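Local atomic coordinates of glucose 1-dehydrogenase (Haloferax mediterranei, PDB entry 2B5W), a protein that oxidises D-glucose to gluconolactone, and other aldoses likewise, passing the electrons to NADP+ or, less readily, NAD+ with the help of a zinc ion. Residues H42-G47 and R115-A120; K2-K7 and P13-K18; Y203-R208 and T231-V236. The protein carries 1 engineered substitution. One frame throughout, in Å; residues are numbered along the deposited sequence.

Contact 1: H42-G47 and R115-A120; sequences HEVIAG and RGIVGA. With NAP (NADP nicotinamide-adenine-dinucleotide phosphate), chain I.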
# COMPACT_ATOMS: atom_id res chain seq x y z
N HIS A 42 -25.28 10.25 -7.87
CA HIS A 42 -26.38 10.02 -6.95
C HIS A 42 -25.97 10.53 -5.56
O HIS A 42 -26.79 11.09 -4.86
CB HIS A 42 -26.75 8.55 -6.95
CG HIS A 42 -27.36 8.10 -8.24
ND1 HIS A 42 -28.66 8.39 -8.59
CD2 HIS A 42 -26.84 7.38 -9.27
CE1 HIS A 42 -28.93 7.85 -9.77
NE2 HIS A 42 -27.85 7.22 -10.20
N GLU A 43 -24.69 10.36 -5.20
CA GLU A 43 -24.20 10.85 -3.90
C GLU A 43 -24.29 12.38 -3.83
O GLU A 43 -24.70 12.94 -2.83
CB GLU A 43 -22.77 10.36 -3.63
CG GLU A 43 -22.64 8.86 -3.47
CD GLU A 43 -21.20 8.36 -3.63
OE1 GLU A 43 -20.26 9.12 -3.29
OE2 GLU A 43 -21.01 7.21 -4.10
N VAL A 44 -23.95 13.07 -4.93
CA VAL A 44 -24.08 14.53 -5.00
C VAL A 44 -25.55 14.95 -4.87
O VAL A 44 -25.85 15.98 -4.26
CB VAL A 44 -23.50 15.09 -6.35
CG1 VAL A 44 -23.85 16.57 -6.53
CG2 VAL A 44 -21.99 14.90 -6.41
N ILE A 45 -26.45 14.20 -5.49
CA ILE A 45 -27.88 14.56 -5.47
C ILE A 45 -28.40 14.40 -4.04
O ILE A 45 -29.15 15.24 -3.57
CB ILE A 45 -28.69 13.68 -6.43
CG1 ILE A 45 -28.34 14.05 -7.87
CG2 ILE A 45 -30.21 13.84 -6.22
CD1 ILE A 45 -28.72 12.95 -8.89
N ALA A 46 -27.98 13.32 -3.39
CA ALA A 46 -28.36 13.01 -2.01
C ALA A 46 -27.72 13.94 -0.98
O ALA A 46 -28.23 14.08 0.13
CB ALA A 46 -27.98 11.57 -1.68
N GLY A 47 -26.61 14.58 -1.34
CA GLY A 47 -25.85 15.39 -0.40
C GLY A 47 -26.46 16.76 -0.19
O GLY A 47 -27.61 17.01 -0.58
N ARG A 115 -15.34 19.19 -11.26
CA ARG A 115 -16.48 19.62 -12.06
C ARG A 115 -17.63 18.62 -11.92
O ARG A 115 -17.46 17.41 -12.09
CB ARG A 115 -16.04 19.80 -13.52
CG ARG A 115 -15.14 21.03 -13.71
CD ARG A 115 -15.12 21.69 -15.07
NE ARG A 115 -16.46 22.04 -15.53
CZ ARG A 115 -16.72 22.72 -16.63
NH1 ARG A 115 -15.74 23.18 -17.40
NH2 ARG A 115 -17.99 22.92 -16.99
N GLY A 116 -18.81 19.15 -11.57
CA GLY A 116 -20.00 18.36 -11.37
C GLY A 116 -20.13 17.73 -9.99
O GLY A 116 -21.07 17.00 -9.72
N ILE A 117 -19.16 17.98 -9.12
CA ILE A 117 -19.09 17.28 -7.85
C ILE A 117 -18.86 18.23 -6.68
O ILE A 117 -19.64 18.25 -5.74
CB ILE A 117 -18.00 16.20 -7.90
CG1 ILE A 117 -18.24 15.25 -9.04
CG2 ILE A 117 -17.98 15.42 -6.57
CD1 ILE A 117 -17.07 14.27 -9.27
N VAL A 118 -17.77 18.99 -6.74
CA VAL A 118 -17.49 19.96 -5.66
C VAL A 118 -16.84 21.23 -6.16
O VAL A 118 -15.75 21.23 -6.75
CB VAL A 118 -16.67 19.32 -4.52
CG1 VAL A 118 -15.38 18.66 -5.05
CG2 VAL A 118 -16.38 20.35 -3.42
N GLY A 119 -17.53 22.34 -5.95
CA GLY A 119 -16.97 23.65 -6.20
C GLY A 119 -17.04 24.22 -7.60
O GLY A 119 -16.76 25.41 -7.80
N ALA A 120 -17.45 23.39 -8.58
CA ALA A 120 -17.44 23.82 -9.97
C ALA A 120 -18.54 23.06 -10.72
O ALA A 120 -18.72 21.87 -10.53
CB ALA A 120 -16.08 23.59 -10.62
PA NAP I . -22.69 1.97 -6.99
O1A NAP I . -23.45 2.49 -5.86
O2A NAP I . -23.47 2.00 -8.31
O5B NAP I . -22.24 0.48 -6.75
C5B NAP I . -21.87 -0.04 -5.50
C4B NAP I . -22.31 -1.48 -5.61
O4B NAP I . -21.78 -2.18 -4.51
C3B NAP I . -23.84 -1.66 -5.60
O3B NAP I . -24.33 -2.33 -6.75
C2B NAP I . -24.10 -2.47 -4.32
O2B NAP I . -25.07 -3.49 -4.44
C1B NAP I . -22.75 -3.09 -4.04
N9A NAP I . -22.55 -3.31 -2.62
C8A NAP I . -22.57 -2.36 -1.63
N7A NAP I . -22.35 -2.98 -0.45
C5A NAP I . -22.24 -4.33 -0.69
C6A NAP I . -22.02 -5.45 0.13
N6A NAP I . -21.93 -5.36 1.47
N1A NAP I . -21.94 -6.69 -0.45
C2A NAP I . -22.04 -6.86 -1.81
N3A NAP I . -22.26 -5.76 -2.63
C4A NAP I . -22.34 -4.53 -2.08
O3 NAP I . -21.43 2.90 -7.30
PN NAP I . -20.36 2.89 -8.51
O1N NAP I . -20.07 1.51 -9.00
O2N NAP I . -20.61 3.98 -9.50
O5D NAP I . -19.24 3.30 -7.44
C5D NAP I . -18.68 2.34 -6.58
C4D NAP I . -17.93 3.02 -5.43
O4D NAP I . -16.82 3.72 -5.99
C3D NAP I . -18.76 4.05 -4.67
O3D NAP I . -18.52 3.98 -3.28
C2D NAP I . -18.28 5.38 -5.26
O2D NAP I . -18.49 6.50 -4.44
C1D NAP I . -16.81 5.07 -5.50
N1N NAP I . -16.15 5.84 -6.56
C2N NAP I . -14.91 6.31 -6.23
C3N NAP I . -14.17 6.97 -7.18
C7N NAP I . -12.76 7.29 -6.78
O7N NAP I . -12.15 8.13 -7.71
N7N NAP I . -12.23 6.79 -5.63
C4N NAP I . -14.66 7.20 -8.47
C5N NAP I . -15.91 6.70 -8.79
C6N NAP I . -16.65 5.99 -7.83
P2B NAP I . -26.67 -3.22 -4.12
O1X NAP I . -27.26 -2.31 -5.07
O2X NAP I . -27.26 -4.64 -4.16
O3X NAP I . -26.80 -2.64 -2.70
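Val-44 CG2 comes in at the edge of the flat peptide group joining Gly-116 to Ile-117, in its plane, 4.0 Å from both Gly-116 O and Ile-117 CA. The other flat group here, the Glu-43 carboxylate, turns to the cofactor instead. The NADP ribose hydroxyl O2D donates to Glu-43 OE2 at 2.6 Å, coming in from the OE1 side, with OE1 itself 3.4 Å from O2D. Gly-116 O is buried by the valine and has no hydrogen-bond partner in the model. Val-44 CG2 also meets the branch methyl of Ile-117, CG2 to CG2 at 4.0 Å. With chi1 at 170°, Val-44 holds CG1 anti to its nitrogen, so that CG2 is the branch given to the contact.

Helix 39-46 starts just after the engineered zinc ligand Cys-38 in the GroES-like domain of this zinc-containing alcohol dehydrogenase. The segment facing it carries a classic beta bulge: Ile-117 and Val-118 both lie opposite Glu-114, a substrate-binding residue. Gly-116 takes a positive phi of 83° there, and its N bonds back to Ala-120 O at 2.9 Å, closing the turn.

Ile-117 lines the surroundings of the metal site, its side chain about 4 Å from those of Glu-114 and the zinc ligand His-63, and about 7 Å from the zinc ion. On the helix, Val-44 rests on Leu-61 as well. The start of segment 115-120 is anchored by Arg-115, whose NE and NH2 bond to the carbonyls of His-121 and Gly-122.

Contact 2: K2-K7 and P13-K18; sequences KAIAVK and PVVIEK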
# COMPACT_ATOMS: atom_id res chain seq x y z
N LYS A 2 -29.51 24.99 -22.14
CA LYS A 2 -30.10 24.12 -21.14
C LYS A 2 -29.01 23.39 -20.38
O LYS A 2 -27.98 23.09 -20.95
CB LYS A 2 -31.07 23.12 -21.74
CG LYS A 2 -32.41 23.82 -22.14
CD LYS A 2 -33.46 22.91 -22.78
CE LYS A 2 -34.70 23.72 -23.21
NZ LYS A 2 -35.73 22.90 -23.90
N ALA A 3 -29.25 23.13 -19.10
CA ALA A 3 -28.34 22.34 -18.26
C ALA A 3 -29.16 21.57 -17.22
O ALA A 3 -30.29 21.95 -16.90
CB ALA A 3 -27.35 23.22 -17.61
N ILE A 4 -28.59 20.50 -16.68
CA ILE A 4 -29.22 19.69 -15.66
C ILE A 4 -28.48 19.94 -14.36
O ILE A 4 -27.26 19.78 -14.30
CB ILE A 4 -29.19 18.17 -16.02
CG1 ILE A 4 -29.85 17.93 -17.38
CG2 ILE A 4 -29.83 17.36 -14.93
CD1 ILE A 4 -31.28 18.35 -17.50
N ALA A 5 -29.20 20.36 -13.33
CA ALA A 5 -28.59 20.84 -12.09
C ALA A 5 -29.33 20.35 -10.86
O ALA A 5 -30.50 19.97 -10.95
CB ALA A 5 -28.55 22.33 -12.09
N VAL A 6 -28.64 20.34 -9.73
CA VAL A 6 -29.31 20.19 -8.42
C VAL A 6 -29.41 21.61 -7.81
O VAL A 6 -28.50 22.44 -7.94
CB VAL A 6 -28.57 19.21 -7.48
CG1 VAL A 6 -28.74 17.76 -7.96
CG2 VAL A 6 -27.09 19.56 -7.33
N LYS A 7 -30.54 21.90 -7.19
CA LYS A 7 -30.78 23.18 -6.53
C LYS A 7 -31.06 22.92 -5.05
O LYS A 7 -31.47 21.81 -4.66
CB LYS A 7 -32.00 23.88 -7.13
CG LYS A 7 -31.76 24.76 -8.35
CD LYS A 7 -33.05 24.83 -9.18
CE LYS A 7 -33.29 26.17 -9.84
NZ LYS A 7 -34.58 26.14 -10.62
N PRO A 13 -32.72 16.18 -9.86
CA PRO A 13 -32.16 17.10 -10.85
C PRO A 13 -33.25 17.76 -11.67
O PRO A 13 -34.29 17.16 -11.96
CB PRO A 13 -31.34 16.17 -11.76
CG PRO A 13 -31.03 15.01 -10.92
CD PRO A 13 -32.29 14.80 -10.10
N VAL A 14 -33.00 18.99 -12.07
CA VAL A 14 -33.91 19.72 -12.91
C VAL A 14 -33.22 20.44 -14.05
O VAL A 14 -32.02 20.68 -14.00
CB VAL A 14 -34.68 20.76 -12.10
CG1 VAL A 14 -35.54 20.03 -11.05
CG2 VAL A 14 -33.74 21.73 -11.45
N VAL A 15 -34.00 20.80 -15.06
CA VAL A 15 -33.50 21.59 -16.16
C VAL A 15 -33.52 23.06 -15.81
O VAL A 15 -34.53 23.60 -15.33
CB VAL A 15 -34.31 21.41 -17.48
CG1 VAL A 15 -33.65 22.15 -18.59
CG2 VAL A 15 -34.43 19.94 -17.83
N ILE A 16 -32.37 23.69 -16.02
CA ILE A 16 -32.19 25.13 -15.93
C ILE A 16 -31.69 25.70 -17.24
O ILE A 16 -31.29 24.98 -18.15
CB ILE A 16 -31.23 25.49 -14.80
CG1 ILE A 16 -29.81 24.94 -15.05
CG2 ILE A 16 -31.74 24.96 -13.45
CD1 ILE A 16 -28.80 25.54 -14.13
N GLU A 17 -31.68 27.03 -17.32
CA GLU A 17 -31.03 27.74 -18.41
C GLU A 17 -30.04 28.76 -17.91
O GLU A 17 -30.27 29.44 -16.88
CB GLU A 17 -32.06 28.42 -19.29
CG GLU A 17 -32.93 27.41 -20.02
CD GLU A 17 -34.04 28.06 -20.78
OE1 GLU A 17 -34.03 27.95 -22.01
OE2 GLU A 17 -34.91 28.68 -20.14
N LYS A 18 -28.94 28.89 -18.64
CA LYS A 18 -27.92 29.86 -18.34
C LYS A 18 -27.18 30.15 -19.63
O LYS A 18 -27.31 29.42 -20.61
CB LYS A 18 -26.97 29.32 -17.27
CG LYS A 18 -26.21 28.06 -17.69
CD LYS A 18 -25.04 27.81 -16.74
CE LYS A 18 -25.48 27.37 -15.41
NZ LYS A 18 -24.30 27.21 -14.48
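Ala-3 and Ile-16 form a hydrogen-bonded antiparallel pair, and Ala-5 with Val-14 makes the next one; all four bonds are 2.9 Å from N to O. They differ in straightness. Ile-16 N points almost directly at Ala-3 O (N-H...O 170°), whereas Ala-3 N meets Ile-16 O at 152°. Between these pairs sits the non-hydrogen-bonded pair Ile-4 and Val-15, where CA-H groups lean on carbonyls, as Val-15 CA does on Ala-3 O at 3.3 Å.

On the face of Ile-4 and Val-15, Ile-4 straddles its neighbours: CD1 presses on Val-15 CG2 at 3.5 Å, while CG2 lies 3.7 Å from Pro-13 CB. On the other face Ile-16 covers both alanines. Its chi1 of 63° tucks CG1 between backbone N and carbonyl carbon, from where CG1 touches Ala-3 CB and CD1 reaches Ala-5 CB at 3.8 Å. Lys-7 runs past Ile-16 in the opposite direction, and its side chain crosses that of Val-14 at about a right angle, Lys-7 CD 3.9 Å from Val-14 CG2.

Further out, His-58 of strand 58-60 packs on Ala-5 and Ile-16 and bonds Lys-18 NZ through its NE2. Leu-334 touches Ile-4, and Phe-337 touches Val-15. Strand 58-60 flanks strand 2-7 on the side away from 14-17, so this is an N-terminal beta hairpin forming two strands of a three-stranded antiparallel sheet.

Contact 3: Y203-R208 and T231-V236; sequences YCLGRR and TPVEDV. With NAP (NADP nicotinamide-adenine-dinucleotide phosphate), chain I.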
# COMPACT_ATOMS: atom_id res chain seq x y z
N TYR A 203 -13.44 -12.94 -10.08
CA TYR A 203 -14.52 -13.04 -9.09
C TYR A 203 -15.12 -11.66 -8.90
O TYR A 203 -14.40 -10.66 -9.00
CB TYR A 203 -13.93 -13.55 -7.79
CG TYR A 203 -13.29 -14.92 -7.91
CD1 TYR A 203 -11.98 -15.07 -8.30
CD2 TYR A 203 -14.00 -16.08 -7.55
CE1 TYR A 203 -11.36 -16.29 -8.40
CE2 TYR A 203 -13.39 -17.32 -7.65
CZ TYR A 203 -12.08 -17.42 -8.08
OH TYR A 203 -11.45 -18.65 -8.18
N CYS A 204 -16.41 -11.56 -8.63
CA CYS A 204 -17.04 -10.27 -8.38
C CYS A 204 -18.10 -10.41 -7.28
O CYS A 204 -18.93 -11.30 -7.35
CB CYS A 204 -17.62 -9.65 -9.63
SG CYS A 204 -18.40 -8.07 -9.45
N LEU A 205 -18.02 -9.55 -6.29
CA LEU A 205 -18.91 -9.56 -5.12
C LEU A 205 -20.13 -8.69 -5.33
O LEU A 205 -20.02 -7.51 -5.69
CB LEU A 205 -18.16 -9.04 -3.89
CG LEU A 205 -18.84 -9.27 -2.53
CD1 LEU A 205 -18.52 -10.66 -2.03
CD2 LEU A 205 -18.39 -8.19 -1.53
N GLY A 206 -21.30 -9.23 -5.02
CA GLY A 206 -22.55 -8.49 -5.02
C GLY A 206 -23.47 -9.07 -3.94
O GLY A 206 -23.03 -9.93 -3.19
N ARG A 207 -24.72 -8.65 -3.94
CA ARG A 207 -25.70 -9.12 -2.96
C ARG A 207 -27.10 -9.15 -3.59
O ARG A 207 -28.08 -8.73 -2.97
CB ARG A 207 -25.63 -8.29 -1.68
CG ARG A 207 -25.84 -6.84 -1.81
CD ARG A 207 -25.66 -6.09 -0.50
NE ARG A 207 -25.84 -4.68 -0.70
CZ ARG A 207 -25.67 -3.76 0.25
NH1 ARG A 207 -25.27 -4.12 1.47
NH2 ARG A 207 -25.87 -2.47 -0.03
N ARG A 208 -27.14 -9.63 -4.82
CA ARG A 208 -28.37 -9.73 -5.62
C ARG A 208 -28.89 -11.14 -5.71
O ARG A 208 -28.14 -12.13 -5.74
CB ARG A 208 -28.11 -9.27 -7.06
CG ARG A 208 -27.64 -7.84 -7.18
CD ARG A 208 -28.64 -6.83 -6.76
NE ARG A 208 -28.11 -5.46 -6.77
CZ ARG A 208 -27.94 -4.74 -7.87
NH1 ARG A 208 -28.29 -5.20 -9.05
NH2 ARG A 208 -27.45 -3.49 -7.77
N THR A 231 -21.28 -15.65 1.28
CA THR A 231 -19.86 -15.75 1.47
C THR A 231 -19.28 -14.36 1.71
O THR A 231 -19.08 -13.62 0.76
CB THR A 231 -19.20 -16.36 0.24
OG1 THR A 231 -19.78 -17.64 -0.04
CG2 THR A 231 -17.72 -16.63 0.50
N PRO A 232 -19.01 -14.01 2.97
CA PRO A 232 -18.29 -12.78 3.28
C PRO A 232 -16.88 -12.82 2.75
O PRO A 232 -16.34 -13.87 2.50
CB PRO A 232 -18.27 -12.76 4.82
CG PRO A 232 -19.33 -13.73 5.25
CD PRO A 232 -19.39 -14.77 4.19
N VAL A 233 -16.31 -11.64 2.60
CA VAL A 233 -15.01 -11.47 1.99
C VAL A 233 -13.96 -12.34 2.72
O VAL A 233 -13.16 -13.00 2.09
CB VAL A 233 -14.60 -9.98 1.94
CG1 VAL A 233 -13.13 -9.83 1.47
CG2 VAL A 233 -15.53 -9.19 1.00
N GLU A 234 -14.01 -12.34 4.05
CA GLU A 234 -13.03 -13.12 4.83
C GLU A 234 -13.13 -14.64 4.61
O GLU A 234 -12.16 -15.37 4.84
CB GLU A 234 -13.04 -12.71 6.31
CG GLU A 234 -14.21 -13.22 7.12
CD GLU A 234 -15.39 -12.27 7.16
OE1 GLU A 234 -15.49 -11.35 6.30
OE2 GLU A 234 -16.24 -12.45 8.07
N ASP A 235 -14.30 -15.12 4.16
CA ASP A 235 -14.52 -16.55 3.89
C ASP A 235 -14.16 -16.95 2.45
O ASP A 235 -14.18 -18.13 2.09
CB ASP A 235 -16.00 -16.92 4.09
CG ASP A 235 -16.44 -16.92 5.53
OD1 ASP A 235 -15.64 -16.62 6.43
OD2 ASP A 235 -17.61 -17.23 5.84
N VAL A 236 -13.85 -15.97 1.61
CA VAL A 236 -13.61 -16.27 0.21
C VAL A 236 -12.44 -17.23 -0.03
O VAL A 236 -12.54 -18.08 -0.90
CB VAL A 236 -13.51 -14.94 -0.61
CG1 VAL A 236 -12.87 -15.12 -1.96
CG2 VAL A 236 -14.87 -14.28 -0.72
PA NAP I . -22.69 1.97 -6.99
O1A NAP I . -23.45 2.49 -5.86
O2A NAP I . -23.47 2.00 -8.31
O5B NAP I . -22.24 0.48 -6.75
C5B NAP I . -21.87 -0.04 -5.50
C4B NAP I . -22.31 -1.48 -5.61
O4B NAP I . -21.78 -2.18 -4.51
C3B NAP I . -23.84 -1.66 -5.60
O3B NAP I . -24.33 -2.33 -6.75
C2B NAP I . -24.10 -2.47 -4.32
O2B NAP I . -25.07 -3.49 -4.44
C1B NAP I . -22.75 -3.09 -4.04
N9A NAP I . -22.55 -3.31 -2.62
C8A NAP I . -22.57 -2.36 -1.63
N7A NAP I . -22.35 -2.98 -0.45
C5A NAP I . -22.24 -4.33 -0.69
C6A NAP I . -22.02 -5.45 0.13
N6A NAP I . -21.93 -5.36 1.47
N1A NAP I . -21.94 -6.69 -0.45
C2A NAP I . -22.04 -6.86 -1.81
N3A NAP I . -22.26 -5.76 -2.63
C4A NAP I . -22.34 -4.53 -2.08
O3 NAP I . -21.43 2.90 -7.30
PN NAP I . -20.36 2.89 -8.51
O1N NAP I . -20.07 1.51 -9.00
O2N NAP I . -20.61 3.98 -9.50
O5D NAP I . -19.24 3.30 -7.44
C5D NAP I . -18.68 2.34 -6.58
C4D NAP I . -17.93 3.02 -5.43
O4D NAP I . -16.82 3.72 -5.99
C3D NAP I . -18.76 4.05 -4.67
O3D NAP I . -18.52 3.98 -3.28
C2D NAP I . -18.28 5.38 -5.26
O2D NAP I . -18.49 6.50 -4.44
C1D NAP I . -16.81 5.07 -5.50
N1N NAP I . -16.15 5.84 -6.56
C2N NAP I . -14.91 6.31 -6.23
C3N NAP I . -14.17 6.97 -7.18
C7N NAP I . -12.76 7.29 -6.78
O7N NAP I . -12.15 8.13 -7.71
N7N NAP I . -12.23 6.79 -5.63
C4N NAP I . -14.66 7.20 -8.47
C5N NAP I . -15.91 6.70 -8.79
C6N NAP I . -16.65 5.99 -7.83
P2B NAP I . -26.67 -3.22 -4.12
O1X NAP I . -27.26 -2.31 -5.07
O2X NAP I . -27.26 -4.64 -4.16
O3X NAP I . -26.80 -2.64 -2.70
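The dinucleotide-binding Rossmann domain supplies this site: strand 201-206 ends at the adenosine half of NADP, and Leu-205, near its end, meets the loop that follows strand 224-227. Leu-205 carries the contact. Its CD2 lies 3.9 Å from Val-233 CG2, the two side chains crossing at about a right angle, while CD1 faces Thr-231 O, a buried carbonyl with no hydrogen-bond partner in the model. The same CD2 stands 3.9 Å from NADP C2A, so one methyl wedges between adenine and loop.

Beyond it the backbone of Gly-206 passes close to the adenine, and two arginines grip the 2'-phosphate. Arg-207, extended from CG to NE, lays its guanidinium over the adenine with N7A above the centre of one face. From that position NE and NH2 both hold the phosphate oxygen O3X, NH2 to O3X being 2.8 Å. Arg-208 approaches edge-on and uses two different oxygens: NE to O2X at 2.9 Å (168°) and NH2 to O1X at 3.0 Å (164°). A bend at chi2 (-66°) brings the group round to the phosphate. Asp-212 forms a salt bridge with Arg-208 NH1 and probably steadies that orientation. Such a pair of arginines fits the enzyme's preference for NADP+ over NAD+.

The loop turns through a short 3-10 segment, 233-235, into helix 236-239. Helix 253-262 covers Leu-205 and Val-233 through His-255, and strands 175-179 and 224-227 flank strand 201-206 within the parallel sheet.

Contacts 1 and 2 are neighbours, with centres about 13 Å apart. Ile-45, on the helix of contact 1, packs directly on the hairpin: its CD1 is 3.7 Å from Pro-13 CG and its CG1 3.7 Å from Val-6 CG1. Contact 3 lies in the nucleotide-binding part, its centre about 30 Å from that of contact 1 and 39 Å from that of contact 2. NADP bridges contacts 1 and 3, whose nearest atoms are about 11 Å apart, its nicotinamide ribose at one and its 2'-phosphate at the other. Contact 1 borders the zinc site, whereas Pro-13 of contact 2 is about 14 Å from the zinc ion.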